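Phosphotriesterase family protein (Listeria monocytogenes serotype 4b str. H7858, PDB 3PNZ) probably hydrolyses phosphorylated sugar lactones at a two-zinc site within an amidohydrolase-fold barrel. Local coordinates at residues I300-A303 / N304-F308. Residues are numbered along the deposited sequence; the frame is centred on the assembly and turned at random.
Sequences IDEA and NEKGF
Lys306 reaches back along the end of helix 289-305 to Glu302, and its side chain can be followed atom by atom. Lys306 CB lies 3.6 Å from Glu302 O, and CG, set beside the backbone N (chi1 -59°), stays close to that same carbonyl oxygen. Bends at chi2, chi3 and chi4 then bring CE alongside CG of Glu302, so that aliphatic parts of the two chains run side by side in the same direction. At the tip, Lys306 NZ meets Glu302 OE2 at 2.9 Å in a salt bridge that takes the anti lone pair of OE2, the one turned from OE1. That second oxygen pairs with Arg298 one turn earlier, so the carboxylate is gripped by a cation at each oxygen.

Asp301 and Glu305 show the contrary case: Asp301 OD1 and Glu305 OE2 are 3.3 Å apart, with their carboxylate planes turned 68° against each other. Two carboxylates this close would tend to raise each other's proton affinity, though both are exposed and solvent would soften the effect.

The backbone records where the helix stops. Asn304 N to Ile300 O and Glu305 N to Asp301 O keep the i to i+4 pattern, and Lys306 N still reaches Glu302 O, though less straight. Ala303 O accepts Phe308 N at 2.8 Å, from above its carbonyl plane, and a weak bond from Lys306 N, while Gly307 N bonds to Asn304 O at 3.1 Å. Phe308 CB comes within 4.0 Å of Ala303 CB, and its ring, whose edge faces Ala303 O, leads on to Leu256 and Val259 of helix 248-260 and Leu313 of helix 310-325. The paired 6→1 and 5→2 bonds, with Gly307 at positive phi (97°) as C-prime residue, define a Schellman motif closing this peripheral helix of the TIM-barrel fold.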
# COMPACT_ATOMS: atom_id res chain seq x y z
N ILE A 300 -10.56 -4.93 19.73
CA ILE A 300 -10.12 -4.91 21.11
C ILE A 300 -11.01 -5.82 21.96
O ILE A 300 -10.51 -6.67 22.70
CB ILE A 300 -10.10 -3.48 21.68
CG1 ILE A 300 -9.02 -2.66 20.98
CG2 ILE A 300 -9.86 -3.50 23.18
CD1 ILE A 300 -9.02 -1.18 21.35
N ASP A 301 -12.32 -5.66 21.81
CA ASP A 301 -13.28 -6.43 22.59
C ASP A 301 -13.16 -7.92 22.30
O ASP A 301 -13.05 -8.73 23.22
CB ASP A 301 -14.70 -5.95 22.33
CG ASP A 301 -15.70 -6.54 23.29
OD1 ASP A 301 -16.77 -7.02 22.84
OD2 ASP A 301 -15.42 -6.55 24.51
N GLU A 302 -13.15 -8.27 21.02
CA GLU A 302 -13.08 -9.67 20.63
C GLU A 302 -11.75 -10.30 21.04
O GLU A 302 -11.72 -11.41 21.58
CB GLU A 302 -13.35 -9.84 19.13
CG GLU A 302 -13.45 -11.29 18.71
CD GLU A 302 -13.86 -11.48 17.25
OE1 GLU A 302 -14.11 -10.49 16.54
OE2 GLU A 302 -13.92 -12.65 16.82
N ALA A 303 -10.64 -9.59 20.81
CA ALA A 303 -9.34 -10.10 21.22
C ALA A 303 -9.27 -10.31 22.74
O ALA A 303 -8.77 -11.33 23.21
CB ALA A 303 -8.22 -9.16 20.78
N ASN A 304 -9.78 -9.33 23.48
CA ASN A 304 -9.83 -9.42 24.94
C ASN A 304 -10.64 -10.65 25.36
O ASN A 304 -10.24 -11.40 26.24
CB ASN A 304 -10.45 -8.16 25.55
CG ASN A 304 -9.51 -6.97 25.56
OD1 ASN A 304 -8.30 -7.10 25.37
ND2 ASN A 304 -10.07 -5.79 25.81
N GLU A 305 -11.79 -10.85 24.71
CA GLU A 305 -12.65 -11.99 25.03
C GLU A 305 -11.91 -13.30 24.79
O GLU A 305 -12.10 -14.27 25.53
CB GLU A 305 -13.96 -11.94 24.22
CG GLU A 305 -14.94 -10.86 24.69
CD GLU A 305 -16.23 -10.80 23.86
OE1 GLU A 305 -16.38 -11.56 22.87
OE2 GLU A 305 -17.11 -9.97 24.21
N LYS A 306 -11.07 -13.34 23.76
CA LYS A 306 -10.35 -14.56 23.42
C LYS A 306 -9.02 -14.71 24.15
O LYS A 306 -8.24 -15.62 23.87
CB LYS A 306 -10.14 -14.67 21.91
CG LYS A 306 -11.43 -14.67 21.10
CD LYS A 306 -11.34 -15.62 19.93
CE LYS A 306 -11.91 -15.02 18.65
NZ LYS A 306 -13.40 -14.89 18.66
N GLY A 307 -8.74 -13.80 25.08
CA GLY A 307 -7.58 -13.94 25.94
C GLY A 307 -6.34 -13.17 25.51
O GLY A 307 -5.27 -13.32 26.11
N PHE A 308 -6.47 -12.33 24.49
CA PHE A 308 -5.33 -11.54 24.04
C PHE A 308 -5.33 -10.16 24.70
O PHE A 308 -6.27 -9.80 25.40
CB PHE A 308 -5.34 -11.41 22.50
CG PHE A 308 -5.25 -12.73 21.77
CD1 PHE A 308 -4.02 -13.24 21.38
CD2 PHE A 308 -6.40 -13.44 21.44
CE1 PHE A 308 -3.93 -14.46 20.70
CE2 PHE A 308 -6.33 -14.64 20.75
CZ PHE A 308 -5.09 -15.15 20.38